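Local coordinates for 457aa long hypothetical protein (Pyrococcus horikoshii, PDB 2CSU) that is of unknown function but combines a Rossmann-like CoA-binding domain with two domains of the succinyl-CoA synthetase superfamily, at residues 188-193 against 206-211; 329-334 against 360-365. All blocks are in the same frame, centred on the assembly; numbering follows the deposited sequence.

In the fold
Both interactions pack a helix within an alpha/beta domain of the succinyl-CoA synthetase kind, but in different domains of the chain. Interaction 1 lies in the flavodoxin-like domain, its centre about 12 Å from the centre of the chain, and sets a helix start against a strand of the parallel part of the sheet. Interaction 2 belongs to the Ligase-CoA domain, its centre about 34 Å out on the opposite side of the chain's centre, and joins two antiparallel helices. They follow in series along the sequence, with centres about 44 Å apart and nearest atoms about 24 Å apart, so neither touches the other. Each turns on one apolar side chain reaching across.

Interaction 1: residues 188-193 against 206-211; sequences VDFAEL and IALYIE
Phe190, the first residue of helix 190-197, drives its ring toward strand 205-210 and carries the helix side of the contact, meeting Leu208, Ile210 and the backbone between them. The CA atoms of Phe190 and Leu208 are 8.5 Å apart, and the phenylalanine, with Leu208 reaching to meet it, fills the gap. With CG anti to its own carbonyl carbon (chi1 -71°), the ring projects out from the helix start to the strand.

The tight part surrounds the ring, with Leu208 along the CD1-CE1 side and Ile210 and Tyr209 O at the far end. Ile210 covers one face: its CG1 sits 4.2 Å from the ring centroid and 28° off the ring normal, a CH-pi contact, and comes within 3.8 Å of Phe190 CZ. Leu208 approaches obliquely, running head to tail with the phenylalanine, its CD2 branch 3.8 Å from Phe190 CD1. Near the ring plane, Tyr209 O stands 4.0 Å from Phe190 CZ, so a backbone carbonyl faces the ring edge.

The other side of the helix start is polar and partly exposed. Asp189 is the N-cap: its OD1 accepts from Glu192 N at 2.9 Å in an almost straight bond (179°), tying down a backbone N-H of the first turn. Glu192 leads off from the strand and forms salt bridges with Arg123 and Lys218.

Inside the sheet, strand 205-210 runs between the parallel strands 152-156 and 232-236. Ile155 of the former touches both Phe190 and Leu208, and Phe219 of helix 216-229 packs on Leu208 and Ile210, making this a helix-on-sheet layer of a flavodoxin-like domain. Tyr209 points away from Phe190's helix and packs on Gly304 of the second subunit.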
loop_
_atom_site.group_PDB
_atom_site.type_symbol
_atom_site.label_atom_id
_atom_site.label_comp_id
_atom_site.label_asym_id
_atom_site.label_seq_id
_atom_site.Cartn_x
_atom_site.Cartn_y
_atom_site.Cartn_z
ATOM N N VAL A 188 -7.506 11.754 30.351
ATOM C CA VAL A 188 -8.445 11.191 29.391
ATOM C C VAL A 188 -7.845 9.966 28.696
ATOM O O VAL A 188 -6.721 9.982 28.214
ATOM C CB VAL A 188 -8.764 12.274 28.359
ATOM C CG1 VAL A 188 -9.709 11.716 27.295
ATOM C CG2 VAL A 188 -9.414 13.471 29.035
ATOM N N ASP A 189 -8.617 8.862 28.691
ATOM C CA ASP A 189 -8.099 7.638 28.077
ATOM C C ASP A 189 -9.019 7.107 26.976
ATOM O O ASP A 189 -9.981 7.744 26.569
ATOM C CB ASP A 189 -7.912 6.582 29.169
ATOM C CG ASP A 189 -9.227 6.361 29.907
ATOM O OD1 ASP A 189 -10.273 6.610 29.310
ATOM O OD2 ASP A 189 -9.191 5.939 31.060
ATOM N N PHE A 190 -8.661 5.915 26.500
ATOM C CA PHE A 190 -9.425 5.244 25.454
ATOM C C PHE A 190 -10.900 5.150 25.838
ATOM O O PHE A 190 -11.786 5.545 25.064
ATOM C CB PHE A 190 -8.913 3.816 25.225
ATOM C CG PHE A 190 -7.574 3.739 24.557
ATOM C CD1 PHE A 190 -7.383 4.282 23.291
ATOM C CD2 PHE A 190 -6.508 3.097 25.184
ATOM C CE1 PHE A 190 -6.145 4.188 22.654
ATOM C CE2 PHE A 190 -5.274 2.997 24.564
ATOM C CZ PHE A 190 -5.087 3.545 23.294
ATOM N N ALA A 191 -11.156 4.623 27.035
ATOM C CA ALA A 191 -12.522 4.432 27.521
ATOM C C ALA A 191 -13.372 5.697 27.487
ATOM O O ALA A 191 -14.485 5.695 26.967
ATOM C CB ALA A 191 -12.494 3.885 28.933
ATOM N N GLU A 192 -12.853 6.771 28.069
ATOM C CA GLU A 192 -13.588 8.015 28.099
ATOM C C GLU A 192 -13.802 8.525 26.683
ATOM O O GLU A 192 -14.847 9.093 26.379
ATOM C CB GLU A 192 -12.845 9.050 28.941
ATOM C CG GLU A 192 -13.114 8.915 30.447
ATOM C CD GLU A 192 -11.896 9.247 31.298
ATOM O OE1 GLU A 192 -11.303 10.329 31.101
ATOM O OE2 GLU A 192 -11.528 8.423 32.167
ATOM N N LEU A 193 -12.816 8.315 25.820
ATOM C CA LEU A 193 -12.938 8.762 24.446
ATOM C C LEU A 193 -13.975 7.929 23.694
ATOM O O LEU A 193 -14.769 8.473 22.935
ATOM C CB LEU A 193 -11.590 8.703 23.751
ATOM C CG LEU A 193 -10.644 9.847 24.122
ATOM C CD1 LEU A 193 -9.316 9.628 23.415
ATOM C CD2 LEU A 193 -11.249 11.201 23.721
ATOM N N ILE A 206 -14.469 3.718 15.015
ATOM C CA ILE A 206 -13.311 4.097 15.816
ATOM C C ILE A 206 -12.127 3.159 15.572
ATOM O O ILE A 206 -12.242 1.942 15.644
ATOM C CB ILE A 206 -13.712 4.051 17.291
ATOM C CG1 ILE A 206 -14.988 4.866 17.521
ATOM C CG2 ILE A 206 -12.596 4.670 18.153
ATOM C CD1 ILE A 206 -15.629 4.573 18.878
ATOM N N ALA A 207 -10.981 3.729 15.221
ATOM C CA ALA A 207 -9.788 2.945 14.953
ATOM C C ALA A 207 -8.864 3.209 16.127
ATOM O O ALA A 207 -8.739 4.355 16.567
ATOM C CB ALA A 207 -9.135 3.392 13.643
ATOM N N LEU A 208 -8.235 2.158 16.648
ATOM C CA LEU A 208 -7.348 2.330 17.790
ATOM C C LEU A 208 -5.971 1.724 17.583
ATOM O O LEU A 208 -5.852 0.629 17.047
ATOM C CB LEU A 208 -7.955 1.679 19.047
ATOM C CG LEU A 208 -9.299 2.106 19.658
ATOM C CD1 LEU A 208 -9.607 1.201 20.858
ATOM C CD2 LEU A 208 -9.244 3.559 20.109
ATOM N N TYR A 209 -4.931 2.454 17.980
ATOM C CA TYR A 209 -3.581 1.903 17.942
ATOM C C TYR A 209 -3.234 1.820 19.419
ATOM O O TYR A 209 -2.918 2.830 20.049
ATOM C CB TYR A 209 -2.554 2.802 17.263
ATOM C CG TYR A 209 -1.155 2.214 17.432
ATOM C CD1 TYR A 209 -0.772 1.078 16.720
ATOM C CD2 TYR A 209 -0.252 2.748 18.351
ATOM C CE1 TYR A 209 0.470 0.480 16.908
ATOM C CE2 TYR A 209 1.008 2.156 18.556
ATOM C CZ TYR A 209 1.358 1.017 17.824
ATOM O OH TYR A 209 2.580 0.408 17.998
ATOM N N ILE A 210 -3.299 0.613 19.965
ATOM C CA ILE A 210 -3.039 0.401 21.379
ATOM C C ILE A 210 -1.698 -0.215 21.726
ATOM O O ILE A 210 -1.272 -1.203 21.130
ATOM C CB ILE A 210 -4.116 -0.514 22.011
ATOM C CG1 ILE A 210 -5.511 0.070 21.778
ATOM C CG2 ILE A 210 -3.832 -0.696 23.492
ATOM C CD1 ILE A 210 -6.621 -0.934 21.949
ATOM N N GLU A 211 -1.041 0.387 22.707
ATOM C CA GLU A 211 0.213 -0.129 23.212
ATOM C C GLU A 211 -0.196 -0.789 24.524
ATOM O O GLU A 211 0.321 -1.842 24.886
ATOM C CB GLU A 211 1.211 1.007 23.434
ATOM C CG GLU A 211 1.963 1.365 22.162
ATOM C CD GLU A 211 2.893 2.543 22.331
ATOM O OE1 GLU A 211 3.194 2.910 23.484
ATOM O OE2 GLU A 211 3.336 3.093 21.300
#

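Interaction 2: residues 329-334 against 360-365; sequences EELRSF and AKLLLQ
Leu362 is the hub of this contact: from helix 353-365 it reaches toward helix 325-334 and meets Glu330, Leu331 and Phe334. The two short segments run antiparallel, at 173°, with axes 10.8 Å apart. Both helices belong to the Ligase-CoA domain; Leu363 packs on strands 295-300 and 371-377, so helix 353-365 lies on the sheet with helix 325-334 beside it.

The apolar contacts gather on Leu362 CD1. Leu331 CD2 lies 3.7 Å from Leu362 CD1, the two leucine side chains overlapping antiparallel. Phe334 comes in edge-on, its CE2 also 3.7 Å from Leu362 CD1, which sits in the plane of the ring. Phe334 CG stands between backbone N and carbonyl carbon (chi1 72°), which brings the ring back over its own last turn, where Leu331 O lies above one face, offset toward the rim.

In the mixed contact, Glu330 passes Leu362 at a slant. Its CB and CG run near both methyls, while the carboxylate meets CD2, with Glu330 CD 3.4 Å from Leu362 CD2. Glu330 OE2 remains 6.9 Å from Lys361 NZ, too far for a salt bridge.

The two segments share no hydrogen bond. Within 329-334, Ser333 OG donates to Glu330 O at 2.6 Å, tilted 18° from the carbonyl plane, and Ser333 N reaches the same oxygen.

Segments 329-334 and 360-365 are therefore joined by van der Waals packing, although between the whole helices Phe334 adds a cation-pi interaction with Arg358. Leu331, Leu362 and the edge of Phe334 form the apolar inner side, and at the exposed rim the Glu330 carboxylate lies against a methyl, a nonbonded polar-on-apolar contact.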
loop_
_atom_site.group_PDB
_atom_site.type_symbol
_atom_site.label_atom_id
_atom_site.label_comp_id
_atom_site.label_asym_id
_atom_site.label_seq_id
_atom_site.Cartn_x
_atom_site.Cartn_y
_atom_site.Cartn_z
ATOM N N GLU A 329 -28.996 -15.974 -16.140
ATOM C CA GLU A 329 -29.438 -15.953 -17.526
ATOM C C GLU A 329 -29.307 -14.591 -18.175
ATOM O O GLU A 329 -28.841 -14.490 -19.307
ATOM C CB GLU A 329 -30.888 -16.436 -17.650
ATOM C CG GLU A 329 -31.030 -17.942 -17.717
ATOM C CD GLU A 329 -32.430 -18.387 -18.116
ATOM O OE1 GLU A 329 -32.655 -19.614 -18.214
ATOM O OE2 GLU A 329 -33.300 -17.513 -18.334
ATOM N N GLU A 330 -29.721 -13.542 -17.475
ATOM C CA GLU A 330 -29.628 -12.202 -18.037
ATOM C C GLU A 330 -28.167 -11.799 -18.200
ATOM O O GLU A 330 -27.815 -11.105 -19.152
ATOM C CB GLU A 330 -30.365 -11.243 -17.084
ATOM C CG GLU A 330 -30.847 -9.827 -17.405
ATOM C CD GLU A 330 -31.857 -9.047 -16.594
ATOM O OE1 GLU A 330 -32.855 -9.435 -15.988
ATOM O OE2 GLU A 330 -31.513 -7.875 -16.632
ATOM N N LEU A 331 -27.315 -12.226 -17.271
ATOM C CA LEU A 331 -25.889 -11.907 -17.356
ATOM C C LEU A 331 -25.340 -12.482 -18.661
ATOM O O LEU A 331 -24.616 -11.818 -19.415
ATOM C CB LEU A 331 -25.134 -12.509 -16.164
ATOM C CG LEU A 331 -25.301 -11.819 -14.804
ATOM C CD1 LEU A 331 -24.604 -12.634 -13.719
ATOM C CD2 LEU A 331 -24.716 -10.410 -14.869
ATOM N N ARG A 332 -25.711 -13.729 -18.912
ATOM C CA ARG A 332 -25.300 -14.463 -20.102
ATOM C C ARG A 332 -25.797 -13.825 -21.405
ATOM O O ARG A 332 -25.240 -14.066 -22.470
ATOM C CB ARG A 332 -25.831 -15.891 -19.982
ATOM C CG ARG A 332 -25.394 -16.870 -21.044
ATOM C CD ARG A 332 -25.279 -18.239 -20.382
ATOM N NE ARG A 332 -26.413 -18.495 -19.497
ATOM C CZ ARG A 332 -26.419 -19.395 -18.516
ATOM N NH1 ARG A 332 -25.344 -20.140 -18.279
ATOM N NH2 ARG A 332 -27.508 -19.551 -17.773
ATOM N N SER A 333 -26.836 -13.001 -21.324
ATOM C CA SER A 333 -27.378 -12.379 -22.521
ATOM C C SER A 333 -26.589 -11.187 -23.047
ATOM O O SER A 333 -26.441 -11.030 -24.259
ATOM C CB SER A 333 -28.826 -11.961 -22.290
ATOM O OG SER A 333 -28.891 -10.781 -21.520
ATOM N N PHE A 334 -26.061 -10.354 -22.156
ATOM C CA PHE A 334 -25.327 -9.182 -22.614
ATOM C C PHE A 334 -23.814 -9.233 -22.436
ATOM O O PHE A 334 -23.103 -8.373 -22.952
ATOM C CB PHE A 334 -25.887 -7.928 -21.941
ATOM C CG PHE A 334 -25.555 -7.820 -20.482
ATOM C CD1 PHE A 334 -24.374 -7.207 -20.069
ATOM C CD2 PHE A 334 -26.424 -8.326 -19.522
ATOM C CE1 PHE A 334 -24.059 -7.095 -18.706
ATOM C CE2 PHE A 334 -26.123 -8.225 -18.153
ATOM C CZ PHE A 334 -24.940 -7.607 -17.746
ATOM N N ALA A 360 -23.983 -4.957 -11.701
ATOM C CA ALA A 360 -24.093 -4.554 -10.299
ATOM C C ALA A 360 -25.557 -4.543 -9.863
ATOM O O ALA A 360 -25.897 -5.025 -8.775
ATOM C CB ALA A 360 -23.466 -3.174 -10.099
ATOM N N LYS A 361 -26.412 -3.995 -10.725
ATOM C CA LYS A 361 -27.850 -3.921 -10.480
ATOM C C LYS A 361 -28.386 -5.339 -10.301
ATOM O O LYS A 361 -29.058 -5.651 -9.312
ATOM C CB LYS A 361 -28.536 -3.235 -11.671
ATOM C CG LYS A 361 -30.054 -3.098 -11.566
ATOM C CD LYS A 361 -30.596 -2.107 -12.614
ATOM C CE LYS A 361 -32.015 -2.465 -13.058
ATOM N NZ LYS A 361 -32.558 -1.528 -14.094
ATOM N N LEU A 362 -28.066 -6.197 -11.261
ATOM C CA LEU A 362 -28.491 -7.586 -11.231
ATOM C C LEU A 362 -28.008 -8.319 -9.986
ATOM O O LEU A 362 -28.768 -9.073 -9.377
ATOM C CB LEU A 362 -27.985 -8.321 -12.478
ATOM C CG LEU A 362 -28.791 -8.145 -13.765
ATOM C CD1 LEU A 362 -27.973 -8.580 -14.970
ATOM C CD2 LEU A 362 -30.072 -8.961 -13.646
ATOM N N LEU A 363 -26.741 -8.123 -9.616
ATOM C CA LEU A 363 -26.206 -8.789 -8.430
ATOM C C LEU A 363 -26.839 -8.251 -7.149
ATOM O O LEU A 363 -27.168 -9.024 -6.250
ATOM C CB LEU A 363 -24.683 -8.643 -8.361
ATOM C CG LEU A 363 -23.886 -9.469 -9.367
ATOM C CD1 LEU A 363 -22.414 -9.078 -9.308
ATOM C CD2 LEU A 363 -24.076 -10.944 -9.065
ATOM N N LEU A 364 -27.010 -6.934 -7.069
ATOM C CA LEU A 364 -27.619 -6.319 -5.887
ATOM C C LEU A 364 -29.105 -6.670 -5.749
ATOM O O LEU A 364 -29.687 -6.522 -4.677
ATOM C CB LEU A 364 -27.462 -4.793 -5.937
ATOM C CG LEU A 364 -26.069 -4.184 -5.723
ATOM C CD1 LEU A 364 -26.105 -2.711 -6.054
ATOM C CD2 LEU A 364 -25.612 -4.389 -4.287
ATOM N N GLN A 365 -29.720 -7.129 -6.835
ATOM C CA GLN A 365 -31.135 -7.487 -6.804
ATOM C C GLN A 365 -31.341 -8.963 -6.485
ATOM O O GLN A 365 -32.427 -9.376 -6.057
ATOM C CB GLN A 365 -31.802 -7.139 -8.139
ATOM C CG GLN A 365 -32.295 -5.702 -8.219
ATOM C CD GLN A 365 -32.754 -5.302 -9.618
ATOM O OE1 GLN A 365 -33.052 -4.134 -9.869
ATOM N NE2 GLN A 365 -32.807 -6.272 -10.536
#